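Putative pachytene checkpoint protein 2 (Caenorhabditis elegans, PDB 4XGU) is an AAA+ ATPase of the PCH2 subfamily that binds and hydrolyses ATP, probably remodels partner proteins, and probably plays a key role in chromosome recombination during meiosis. Local coordinates at residues N10-I15 / S197-D202; R45-I50 / L145-M150; Q123-Q126 / V130-D133; Y395-E400 / F412-K417. One frame throughout, in Å; residues are numbered along the deposited sequence.

Contact 1: residues N10-I15 / S197-D202; sequences NIHAEI and SIRMND
Ile198, close to the C-terminal end of helix 185-199, packs against Glu14 of strand 12-16, the two side chains crossing at about a right angle. Its CG2 branch, anti to the backbone N, rests 3.9 Å from Glu14 CG, and its CD1 reaches 3.8 Å from Glu14 OE1. The other carboxylate oxygen of Glu14, OE2, is hydrogen-bonded to His195, about one turn earlier on the same helix. Arg199, the last helical residue, bends at chi2 (-106°) and chi3 and thereby lays its guanidinium flat on the imidazole of His12, with centres 3.8 Å apart and planes at 1°. Arg199 NE sits over the middle of the ring, and Arg199 CD makes a CH-pi contact 3.7 Å from the His12 ring centroid. Met150 and Ala154 of helix 145-161 also touch Arg199, while His12 ND1 makes a weak hydrogen bond to Asn94 O. A serine in place of His12 would probably leave the guanidinium without its flat partner and free to turn. The Pch2 N-terminal domain thus meets the AAA region through a guanidinium-imidazole stack and van der Waals packing of Ile198 on the Glu14 side chain, and a cation lying over the imidazole would be expected to favour its neutral form.

Contact 2: residues R45-I50 / L145-M150; sequences RNWKPI and LKNEVM
Lys146 NZ, which lies 4.1 Å from Lys48 NZ, is gripped by several groups: it forms a salt bridge with Asp78, donates to the carbonyl oxygens of Trp136 and Leu139, and makes a cation-pi contact with the Trp136 ring. Asp78 also forms a weak, long ion pair with Lys48, so the carboxylate probably eases the meeting of the two ammonium groups. Trp47 carries most of the remaining contact. Its NE1 makes a weak bond to Asn147 OD1, 3.3 Å long and bent to 125° at the hydrogen, with indole and amide planes 54° apart; Thr73 O is the stronger partner of the same N-H. At the far end of the indole, Trp47 CH2 lies 3.8 Å from Met150 CE, brought there by the bend of the Met150 chain at chi2 (66°). An alanine at Trp47 would probably open a gap beside the Met150 methyl and leave Thr73 O without its indole donor. Trp47 is the third residue of a type II beta turn, Arg45 to Lys48, which presents the indole from a loop of the Pch2 N-terminal domain to helix 145-161, placing this junction beside the nucleotide site, the Lys146 side chain being about 7 Å from the bound ADP.

Contact 3: residues Q123-Q126 / V130-D133; sequences QLWQ and VEFD
The backbone runs through residues 123-126 as a strand and, after a short connection, through 130-133 with helical phi/psi but without regular helical bonds; the closest CA atoms, of Trp125 and Glu131, are 9.5 Å apart. The space between them is bridged by side chains. Phe132 brings the tip of its ring over one face of the Trp125 indole, with Phe132 CZ 3.5 Å from Trp125 CD2, one of the two atoms shared by the indole rings. The pairing is oblique: the phenyl ring and the six-membered ring of Trp125 are inclined at 40°, their centroids 4.8 Å apart. Glu131 takes a different side of the same indole. Its chain bends at chi2 (84°), and its CD comes to the indole edge, in the ring plane, 3.7 Å from Trp125 CZ3. There the carboxylate is turned steeply, at 72° to the indole. The polar end of Trp125 looks to the neighbouring strand, where NE1 hydrogen-bonds Glu211 OE1. Phe132 in turn also touches Lys190 and Gln194 of helix 185-199. The indole therefore links strand 123-127 to the segment leading to helix 135-138. Strand 123-127 runs antiparallel to 206-212, beside the parallel strands of the P-loop NTPase core, and the Phe132 side chain lies about 8 Å from that of Thr186, in the predicted Walker A (P-loop) motif.

Contact 4: residues Y395-E400 / F412-K417; sequences YSKSPE and FLEAVK
Lys397 sets out with CG anti to its carbonyl carbon (chi1 -69°), runs extended through chi2 and chi3, and turns only at chi4 (-139°), which carries its ammonium group across to Glu414. The glutamate leans to meet it with a bend at chi2 (-143°), and the two chains approach each other obliquely. The result is a salt bridge in which Lys397 NZ stands 3.4 Å from Glu414 OE2, a length at which the hydrogen bond is weak. The ammonium also passes over the root of the glutamate, with Lys397 NZ 4.1 Å from Glu414 CB. Its stronger polar partner is Glu418, one turn further along helix 405-420, so the lysine is shared by two carboxylates of the same helix, and their negative charge would probably help to keep it protonated. The pair belongs to the AAA+ lid, the C-terminal helical domain of the TRIP13 type, and joins the end of helix 384-397 to the middle of helix 405-420. The same helices also meet through apolar side chains: Ala415 touches Leu393 and Val394, and Val416 touches Leu390. Ser398 is the first residue to leave helical geometry, so Lys397 reaches out from the last helical position. Glu414 is exposed, and solvent can be expected to compete for its carboxylate. On a neighbouring subunit, Arg158 makes a cation-pi contact with Tyr395, and Tyr152 of that subunit packs on Ser396.

In the fold
Contacts 1 and 2 both join the Pch2 N-terminal domain to the ATPase region, by different elements, and they touch where Arg199 NE lies 4.1 Å from Met150 CE. Contact 2 is buried and mixes a gripped lysine with an indole, whereas contact 1 is partly buried and rests on a guanidinium stack. Contact 3, also buried, is local in sequence and aromatic; its Phe132 also touches helix 185-199, the helix that carries one side of contact 1. Contact 4 stands apart in the lid, its centre about 42 Å from that of contact 1 and on the opposite side of the chain's centre. It is the surface contact of the four, and the one bridged by opposite charges.

Contact 1: residues N10-I15 / S197-D202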
loop_
_atom_site.group_PDB
_atom_site.type_symbol
_atom_site.label_atom_id
_atom_site.label_comp_id
_atom_site.label_asym_id
_atom_site.label_seq_id
_atom_site.Cartn_x
_atom_site.Cartn_y
_atom_site.Cartn_z
ATOM N N ASN B 10 34.808 24.536 38.991
ATOM C CA ASN B 10 34.699 25.227 37.708
ATOM C C ASN B 10 33.428 26.049 37.563
ATOM O O ASN B 10 32.326 25.512 37.440
ATOM C CB ASN B 10 34.785 24.234 36.551
ATOM C CG ASN B 10 36.104 24.322 35.803
ATOM O OD1 ASN B 10 37.100 24.811 36.336
ATOM N ND2 ASN B 10 36.113 23.852 34.558
ATOM N N ILE B 11 33.603 27.364 37.579
ATOM C CA ILE B 11 32.516 28.293 37.324
ATOM C C ILE B 11 32.950 29.241 36.218
ATOM O O ILE B 11 34.106 29.662 36.174
ATOM C CB ILE B 11 32.133 29.093 38.582
ATOM C CG1 ILE B 11 31.992 28.164 39.786
ATOM C CG2 ILE B 11 30.843 29.862 38.350
ATOM C CD1 ILE B 11 31.548 28.869 41.046
ATOM N N HIS B 12 32.027 29.575 35.323
ATOM C CA HIS B 12 32.352 30.425 34.189
ATOM C C HIS B 12 31.758 31.819 34.338
ATOM O O HIS B 12 30.823 32.035 35.112
ATOM C CB HIS B 12 31.861 29.783 32.890
ATOM C CG HIS B 12 32.502 28.465 32.589
ATOM N ND1 HIS B 12 33.537 28.329 31.685
ATOM C CD2 HIS B 12 32.260 27.224 33.071
ATOM C CE1 HIS B 12 33.899 27.061 31.625
ATOM N NE2 HIS B 12 33.142 26.369 32.456
ATOM N N ALA B 13 32.309 32.767 33.591
ATOM C CA ALA B 13 31.762 34.111 33.563
ATOM C C ALA B 13 31.773 34.670 32.144
ATOM O O ALA B 13 32.807 34.675 31.473
ATOM C CB ALA B 13 32.531 35.021 34.504
ATOM N N GLU B 14 30.611 35.127 31.692
ATOM C CA GLU B 14 30.477 35.736 30.380
ATOM C C GLU B 14 30.267 37.230 30.557
ATOM O O GLU B 14 29.394 37.650 31.311
ATOM C CB GLU B 14 29.313 35.117 29.606
ATOM C CG GLU B 14 29.359 33.597 29.537
ATOM C CD GLU B 14 28.059 32.990 29.038
ATOM O OE1 GLU B 14 27.188 33.753 28.566
ATOM O OE2 GLU B 14 27.908 31.750 29.121
ATOM N N ILE B 15 31.076 38.029 29.872
ATOM C CA ILE B 15 30.994 39.476 30.004
ATOM C C ILE B 15 30.837 40.146 28.646
ATOM O O ILE B 15 31.692 40.006 27.773
ATOM C CB ILE B 15 32.241 40.043 30.702
ATOM C CG1 ILE B 15 32.391 39.438 32.099
ATOM C CG2 ILE B 15 32.168 41.559 30.781
ATOM C CD1 ILE B 15 33.646 39.885 32.823
ATOM N N SER B 197 28.852 29.399 22.018
ATOM C CA SER B 197 29.643 30.264 21.148
ATOM C C SER B 197 30.555 31.188 21.956
ATOM O O SER B 197 31.666 31.504 21.533
ATOM C CB SER B 197 28.729 31.091 20.247
ATOM O OG SER B 197 27.939 31.980 21.016
ATOM N N ILE B 198 30.079 31.618 23.119
ATOM C CA ILE B 198 30.874 32.462 24.006
ATOM C C ILE B 198 31.857 31.621 24.820
ATOM O O ILE B 198 33.022 31.986 24.969
ATOM C CB ILE B 198 29.979 33.276 24.959
ATOM C CG1 ILE B 198 29.085 34.229 24.163
ATOM C CG2 ILE B 198 30.822 34.056 25.953
ATOM C CD1 ILE B 198 28.013 34.889 24.996
ATOM N N ARG B 199 31.379 30.493 25.339
ATOM C CA ARG B 199 32.213 29.571 26.106
ATOM C C ARG B 199 33.431 29.100 25.318
ATOM O O ARG B 199 34.521 28.962 25.868
ATOM C CB ARG B 199 31.394 28.359 26.546
ATOM C CG ARG B 199 30.746 28.482 27.914
ATOM C CD ARG B 199 31.482 27.624 28.932
ATOM N NE ARG B 199 30.567 26.951 29.851
ATOM C CZ ARG B 199 30.584 25.644 30.098
ATOM N NH1 ARG B 199 31.473 24.865 29.495
ATOM N NH2 ARG B 199 29.716 25.116 30.950
ATOM N N MET B 200 33.234 28.855 24.027
ATOM C CA MET B 200 34.292 28.325 23.175
ATOM C C MET B 200 34.955 29.412 22.334
ATOM O O MET B 200 35.638 29.112 21.354
ATOM C CB MET B 200 33.733 27.238 22.251
ATOM C CG MET B 200 32.949 26.140 22.955
ATOM S SD MET B 200 33.993 24.919 23.769
ATOM C CE MET B 200 32.755 23.935 24.611
ATOM N N ASN B 201 34.756 30.673 22.708
ATOM C CA ASN B 201 35.236 31.782 21.890
ATOM C C ASN B 201 36.760 31.855 21.842
ATOM O O ASN B 201 37.332 32.410 20.903
ATOM C CB ASN B 201 34.660 33.107 22.393
ATOM C CG ASN B 201 35.284 33.562 23.695
ATOM O OD1 ASN B 201 35.802 32.756 24.469
ATOM N ND2 ASN B 201 35.228 34.862 23.948
ATOM N N ASP B 202 37.414 31.290 22.850
ATOM C CA ASP B 202 38.868 31.203 22.851
ATOM C C ASP B 202 39.322 30.184 21.805
ATOM O O ASP B 202 40.371 30.341 21.182
ATOM C CB ASP B 202 39.390 30.823 24.240
ATOM C CG ASP B 202 40.842 31.229 24.454
ATOM O OD1 ASP B 202 41.654 31.100 23.512
ATOM O OD2 ASP B 202 41.172 31.683 25.571
#

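Contact 2: residues R45-I50 / L145-M150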
loop_
_atom_site.group_PDB
_atom_site.type_symbol
_atom_site.label_atom_id
_atom_site.label_comp_id
_atom_site.label_asym_id
_atom_site.label_seq_id
_atom_site.Cartn_x
_atom_site.Cartn_y
_atom_site.Cartn_z
ATOM N N ARG B 45 23.322 35.518 41.472
ATOM C CA ARG B 45 22.567 34.283 41.355
ATOM C C ARG B 45 23.084 33.508 40.149
ATOM O O ARG B 45 23.466 34.103 39.140
ATOM C CB ARG B 45 21.068 34.570 41.232
ATOM C CG ARG B 45 20.432 35.106 42.511
ATOM C CD ARG B 45 19.006 35.584 42.279
ATOM N NE ARG B 45 18.148 34.547 41.706
ATOM C CZ ARG B 45 17.391 33.720 42.422
ATOM N NH1 ARG B 45 17.386 33.798 43.747
ATOM N NH2 ARG B 45 16.641 32.810 41.812
ATOM N N ASN B 46 23.111 32.186 40.270
ATOM C CA ASN B 46 23.610 31.317 39.210
ATOM C C ASN B 46 22.876 31.538 37.889
ATOM O O ASN B 46 21.649 31.480 37.840
ATOM C CB ASN B 46 23.488 29.853 39.635
ATOM C CG ASN B 46 24.514 28.962 38.962
ATOM O OD1 ASN B 46 25.597 29.416 38.593
ATOM N ND2 ASN B 46 24.180 27.686 38.803
ATOM N N TRP B 47 23.636 31.817 36.832
ATOM C CA TRP B 47 23.092 32.048 35.490
ATOM C C TRP B 47 22.156 33.251 35.409
ATOM O O TRP B 47 21.461 33.436 34.409
ATOM C CB TRP B 47 22.362 30.803 34.987
ATOM C CG TRP B 47 23.228 29.600 34.951
ATOM C CD1 TRP B 47 23.144 28.503 35.757
ATOM C CD2 TRP B 47 24.331 29.371 34.071
ATOM N NE1 TRP B 47 24.123 27.598 35.426
ATOM C CE2 TRP B 47 24.868 28.109 34.394
ATOM C CE3 TRP B 47 24.917 30.109 33.038
ATOM C CZ2 TRP B 47 25.963 27.570 33.721
ATOM C CZ3 TRP B 47 26.003 29.573 32.371
ATOM C CH2 TRP B 47 26.514 28.315 32.714
ATOM N N LYS B 48 22.137 34.066 36.456
ATOM C CA LYS B 48 21.325 35.276 36.450
ATOM C C LYS B 48 22.210 36.494 36.232
ATOM O O LYS B 48 23.109 36.767 37.030
ATOM C CB LYS B 48 20.532 35.401 37.750
ATOM C CG LYS B 48 19.089 34.930 37.638
ATOM C CD LYS B 48 18.987 33.572 36.958
ATOM C CE LYS B 48 17.540 33.227 36.637
ATOM N NZ LYS B 48 17.423 31.972 35.842
ATOM N N PRO B 49 21.955 37.231 35.142
ATOM C CA PRO B 49 22.820 38.321 34.684
ATOM C C PRO B 49 22.732 39.580 35.539
ATOM O O PRO B 49 21.649 40.000 35.944
ATOM C CB PRO B 49 22.305 38.598 33.271
ATOM C CG PRO B 49 20.867 38.239 33.330
ATOM C CD PRO B 49 20.777 37.065 34.273
ATOM N N ILE B 50 23.892 40.170 35.801
ATOM C CA ILE B 50 23.980 41.439 36.497
ATOM C C ILE B 50 24.349 42.526 35.499
ATOM O O ILE B 50 25.278 42.353 34.709
ATOM C CB ILE B 50 25.020 41.388 37.622
ATOM C CG1 ILE B 50 24.603 40.360 38.674
ATOM C CG2 ILE B 50 25.204 42.762 38.244
ATOM C CD1 ILE B 50 25.547 40.276 39.845
ATOM N N LEU B 145 16.725 20.848 34.146
ATOM C CA LEU B 145 16.902 20.474 32.747
ATOM C C LEU B 145 17.952 21.322 32.040
ATOM O O LEU B 145 18.740 20.809 31.247
ATOM C CB LEU B 145 15.565 20.593 32.009
ATOM C CG LEU B 145 15.595 20.734 30.485
ATOM C CD1 LEU B 145 16.014 19.432 29.823
ATOM C CD2 LEU B 145 14.246 21.201 29.956
ATOM N N LYS B 146 17.945 22.620 32.324
ATOM C CA LYS B 146 18.867 23.553 31.687
ATOM C C LYS B 146 20.308 23.180 31.997
ATOM O O LYS B 146 21.158 23.176 31.107
ATOM C CB LYS B 146 18.579 24.989 32.133
ATOM C CG LYS B 146 17.222 25.514 31.682
ATOM C CD LYS B 146 16.858 26.825 32.374
ATOM C CE LYS B 146 17.855 27.923 32.051
ATOM N NZ LYS B 146 17.559 29.180 32.803
ATOM N N ASN B 147 20.579 22.854 33.256
ATOM C CA ASN B 147 21.923 22.459 33.655
ATOM C C ASN B 147 22.367 21.170 32.980
ATOM O O ASN B 147 23.522 21.049 32.571
ATOM C CB ASN B 147 22.010 22.303 35.174
ATOM C CG ASN B 147 22.313 23.610 35.877
ATOM O OD1 ASN B 147 22.942 24.505 35.308
ATOM N ND2 ASN B 147 21.872 23.728 37.125
ATOM N N GLU B 148 21.450 20.215 32.860
ATOM C CA GLU B 148 21.787 18.906 32.305
ATOM C C GLU B 148 22.172 19.004 30.834
ATOM O O GLU B 148 23.182 18.444 30.410
ATOM C CB GLU B 148 20.619 17.933 32.478
ATOM C CG GLU B 148 20.238 17.675 33.926
ATOM C CD GLU B 148 19.059 16.730 34.062
ATOM O OE1 GLU B 148 18.480 16.655 35.167
ATOM O OE2 GLU B 148 18.710 16.063 33.066
ATOM N N VAL B 149 21.360 19.718 30.062
ATOM C CA VAL B 149 21.619 19.910 28.639
ATOM C C VAL B 149 22.893 20.721 28.413
ATOM O O VAL B 149 23.742 20.350 27.600
ATOM C CB VAL B 149 20.440 20.614 27.949
ATOM C CG1 VAL B 149 20.805 20.990 26.522
ATOM C CG2 VAL B 149 19.207 19.725 27.973
ATOM N N MET B 150 23.015 21.824 29.147
ATOM C CA MET B 150 24.173 22.707 29.059
ATOM C C MET B 150 25.497 21.966 29.264
ATOM O O MET B 150 26.394 22.041 28.423
ATOM C CB MET B 150 24.045 23.835 30.087
ATOM C CG MET B 150 25.208 24.812 30.115
ATOM S SD MET B 150 25.344 25.779 28.600
ATOM C CE MET B 150 26.545 27.009 29.109
#

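Contact 3: residues Q123-Q126 / V130-D133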
loop_
_atom_site.group_PDB
_atom_site.type_symbol
_atom_site.label_atom_id
_atom_site.label_comp_id
_atom_site.label_asym_id
_atom_site.label_seq_id
_atom_site.Cartn_x
_atom_site.Cartn_y
_atom_site.Cartn_z
ATOM N N GLN B 123 17.916 30.022 7.549
ATOM C CA GLN B 123 18.365 31.330 8.018
ATOM C C GLN B 123 19.714 31.217 8.720
ATOM O O GLN B 123 19.916 30.330 9.550
ATOM C CB GLN B 123 17.346 31.953 8.975
ATOM C CG GLN B 123 15.899 31.596 8.688
ATOM C CD GLN B 123 14.951 32.169 9.726
ATOM O OE1 GLN B 123 15.282 33.132 10.418
ATOM N NE2 GLN B 123 13.768 31.575 9.842
ATOM N N LEU B 124 20.633 32.121 8.395
ATOM C CA LEU B 124 21.949 32.113 9.020
ATOM C C LEU B 124 22.028 33.114 10.165
ATOM O O LEU B 124 21.753 34.300 9.986
ATOM C CB LEU B 124 23.038 32.412 7.989
ATOM C CG LEU B 124 24.467 32.464 8.533
ATOM C CD1 LEU B 124 24.848 31.141 9.182
ATOM C CD2 LEU B 124 25.449 32.825 7.430
ATOM N N TRP B 125 22.404 32.630 11.343
ATOM C CA TRP B 125 22.561 33.491 12.508
ATOM C C TRP B 125 24.031 33.650 12.878
ATOM O O TRP B 125 24.775 32.672 12.942
ATOM C CB TRP B 125 21.790 32.932 13.706
ATOM C CG TRP B 125 20.306 32.915 13.530
ATOM C CD1 TRP B 125 19.548 31.893 13.038
ATOM C CD2 TRP B 125 19.396 33.966 13.865
ATOM N NE1 TRP B 125 18.219 32.246 13.039
ATOM C CE2 TRP B 125 18.100 33.514 13.542
ATOM C CE3 TRP B 125 19.550 35.247 14.403
ATOM C CZ2 TRP B 125 16.966 34.298 13.738
ATOM C CZ3 TRP B 125 18.423 36.026 14.596
ATOM C CH2 TRP B 125 17.146 35.549 14.266
ATOM N N GLN B 126 24.439 34.888 13.120
ATOM C CA GLN B 126 25.795 35.181 13.564
ATOM C C GLN B 126 25.851 35.148 15.091
ATOM O O GLN B 126 25.179 35.936 15.756
ATOM C CB GLN B 126 26.239 36.547 13.034
ATOM C CG GLN B 126 27.727 36.820 13.148
ATOM C CD GLN B 126 28.549 35.936 12.234
ATOM O OE1 GLN B 126 28.092 35.537 11.163
ATOM N NE2 GLN B 126 29.768 35.618 12.657
ATOM N N VAL B 130 22.074 39.634 18.932
ATOM C CA VAL B 130 21.249 40.395 19.869
ATOM C C VAL B 130 19.964 39.664 20.204
ATOM O O VAL B 130 19.431 39.845 21.288
ATOM C CB VAL B 130 20.907 41.812 19.339
ATOM C CG1 VAL B 130 22.050 42.400 18.643
ATOM C CG2 VAL B 130 19.743 41.796 18.374
ATOM N N GLU B 131 19.502 38.803 19.301
ATOM C CA GLU B 131 18.176 38.218 19.418
ATOM C C GLU B 131 18.124 37.078 20.426
ATOM O O GLU B 131 17.083 36.814 21.022
ATOM C CB GLU B 131 17.694 37.730 18.051
ATOM C CG GLU B 131 17.398 38.845 17.048
ATOM C CD GLU B 131 18.634 39.337 16.309
ATOM O OE1 GLU B 131 19.754 38.905 16.654
ATOM O OE2 GLU B 131 18.483 40.154 15.373
ATOM N N PHE B 132 19.255 36.411 20.620
ATOM C CA PHE B 132 19.295 35.228 21.468
ATOM C C PHE B 132 19.683 35.555 22.909
ATOM O O PHE B 132 19.537 34.714 23.794
ATOM C CB PHE B 132 20.278 34.196 20.902
ATOM C CG PHE B 132 19.879 33.627 19.564
ATOM C CD1 PHE B 132 18.623 33.863 19.030
ATOM C CD2 PHE B 132 20.766 32.837 18.849
ATOM C CE1 PHE B 132 18.265 33.333 17.803
ATOM C CE2 PHE B 132 20.414 32.303 17.622
ATOM C CZ PHE B 132 19.163 32.553 17.099
ATOM N N ASP B 133 20.166 36.773 23.141
ATOM C CA ASP B 133 20.896 37.079 24.374
ATOM C C ASP B 133 20.096 36.918 25.667
ATOM O O ASP B 133 20.652 36.512 26.689
ATOM C CB ASP B 133 21.459 38.502 24.323
ATOM C CG ASP B 133 22.448 38.773 25.448
ATOM O OD1 ASP B 133 23.135 37.821 25.882
ATOM O OD2 ASP B 133 22.535 39.931 25.903
#

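Contact 4: residues Y395-E400 / F412-K417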
loop_
_atom_site.group_PDB
_atom_site.type_symbol
_atom_site.label_atom_id
_atom_site.label_comp_id
_atom_site.label_asym_id
_atom_site.label_seq_id
_atom_site.Cartn_x
_atom_site.Cartn_y
_atom_site.Cartn_z
ATOM N N TYR B 395 -3.918 42.761 30.146
ATOM C CA TYR B 395 -3.786 44.198 29.936
ATOM C C TYR B 395 -5.012 44.790 29.247
ATOM O O TYR B 395 -5.434 45.905 29.560
ATOM C CB TYR B 395 -2.537 44.494 29.106
ATOM C CG TYR B 395 -2.008 45.899 29.269
ATOM C CD1 TYR B 395 -2.461 46.716 30.295
ATOM C CD2 TYR B 395 -1.058 46.409 28.393
ATOM C CE1 TYR B 395 -1.980 48.000 30.447
ATOM C CE2 TYR B 395 -0.570 47.692 28.537
ATOM C CZ TYR B 395 -1.035 48.483 29.566
ATOM O OH TYR B 395 -0.554 49.765 29.715
ATOM N N SER B 396 -5.579 44.042 28.307
ATOM C CA SER B 396 -6.731 44.513 27.544
ATOM C C SER B 396 -7.997 44.561 28.397
ATOM O O SER B 396 -8.853 45.425 28.202
ATOM C CB SER B 396 -6.960 43.625 26.321
ATOM O OG SER B 396 -7.304 42.307 26.709
ATOM N N LYS B 397 -8.110 43.630 29.338
ATOM C CA LYS B 397 -9.269 43.567 30.221
ATOM C C LYS B 397 -9.325 44.744 31.192
ATOM O O LYS B 397 -10.405 45.247 31.507
ATOM C CB LYS B 397 -9.274 42.254 31.009
ATOM C CG LYS B 397 -9.546 41.020 30.174
ATOM C CD LYS B 397 -9.953 39.853 31.057
ATOM C CE LYS B 397 -10.482 38.692 30.231
ATOM N NZ LYS B 397 -11.667 38.060 30.876
ATOM N N SER B 398 -8.161 45.177 31.665
ATOM C CA SER B 398 -8.095 46.246 32.655
ATOM C C SER B 398 -8.566 47.575 32.085
ATOM O O SER B 398 -8.030 48.047 31.081
ATOM C CB SER B 398 -6.673 46.403 33.189
ATOM O OG SER B 398 -5.861 47.096 32.258
ATOM N N PRO B 399 -9.577 48.181 32.725
ATOM C CA PRO B 399 -10.001 49.533 32.353
ATOM C C PRO B 399 -8.874 50.534 32.576
ATOM O O PRO B 399 -8.424 51.181 31.631
ATOM C CB PRO B 399 -11.178 49.811 33.296
ATOM C CG PRO B 399 -11.657 48.461 33.722
ATOM C CD PRO B 399 -10.425 47.609 33.785
ATOM N N GLU B 400 -8.414 50.633 33.820
ATOM C CA GLU B 400 -7.361 51.571 34.195
ATOM C C GLU B 400 -6.098 51.401 33.353
ATOM O O GLU B 400 -5.806 50.310 32.859
ATOM C CB GLU B 400 -7.012 51.415 35.679
ATOM C CG GLU B 400 -8.129 51.793 36.649
ATOM C CD GLU B 400 -9.167 50.699 36.827
ATOM O OE1 GLU B 400 -9.163 49.726 36.042
ATOM O OE2 GLU B 400 -9.989 50.812 37.760
ATOM N N PHE B 412 -5.668 38.189 36.184
ATOM C CA PHE B 412 -4.881 37.051 35.727
ATOM C C PHE B 412 -5.693 35.767 35.814
ATOM O O PHE B 412 -5.686 34.955 34.890
ATOM C CB PHE B 412 -3.594 36.918 36.544
ATOM C CG PHE B 412 -2.370 37.432 35.838
ATOM C CD1 PHE B 412 -1.648 36.609 34.991
ATOM C CD2 PHE B 412 -1.941 38.736 36.021
ATOM C CE1 PHE B 412 -0.522 37.077 34.339
ATOM C CE2 PHE B 412 -0.814 39.210 35.372
ATOM C CZ PHE B 412 -0.104 38.379 34.530
ATOM N N LEU B 413 -6.401 35.598 36.926
ATOM C CA LEU B 413 -7.237 34.421 37.124
ATOM C C LEU B 413 -8.339 34.340 36.067
ATOM O O LEU B 413 -8.637 33.261 35.551
ATOM C CB LEU B 413 -7.851 34.432 38.525
ATOM C CG LEU B 413 -8.642 33.181 38.914
ATOM C CD1 LEU B 413 -7.711 31.985 39.051
ATOM C CD2 LEU B 413 -9.418 33.419 40.199
ATOM N N GLU B 414 -8.937 35.482 35.742
ATOM C CA GLU B 414 -9.994 35.521 34.739
ATOM C C GLU B 414 -9.470 35.145 33.358
ATOM O O GLU B 414 -10.129 34.420 32.612
ATOM C CB GLU B 414 -10.645 36.902 34.689
ATOM C CG GLU B 414 -11.859 37.043 35.588
ATOM C CD GLU B 414 -12.945 37.891 34.960
ATOM O OE1 GLU B 414 -14.121 37.749 35.361
ATOM O OE2 GLU B 414 -12.625 38.698 34.060
ATOM N N ALA B 415 -8.286 35.645 33.023
ATOM C CA ALA B 415 -7.676 35.351 31.732
ATOM C C ALA B 415 -7.358 33.865 31.606
ATOM O O ALA B 415 -7.572 33.266 30.551
ATOM C CB ALA B 415 -6.419 36.183 31.538
ATOM N N VAL B 416 -6.851 33.277 32.687
ATOM C CA VAL B 416 -6.550 31.849 32.725
ATOM C C VAL B 416 -7.791 31.022 32.412
ATOM O O VAL B 416 -7.759 30.135 31.557
ATOM C CB VAL B 416 -5.993 31.420 34.098
ATOM C CG1 VAL B 416 -5.975 29.904 34.215
ATOM C CG2 VAL B 416 -4.600 31.993 34.318
ATOM N N LYS B 417 -8.883 31.326 33.106
ATOM C CA LYS B 417 -10.150 30.635 32.898
ATOM C C LYS B 417 -10.662 30.823 31.476
ATOM O O LYS B 417 -11.196 29.893 30.871
ATOM C CB LYS B 417 -11.194 31.127 33.900
ATOM C CG LYS B 417 -11.559 30.105 34.960
ATOM C CD LYS B 417 -11.827 30.771 36.297
ATOM C CE LYS B 417 -12.319 29.761 37.317
ATOM N NZ LYS B 417 -12.439 30.362 38.673
#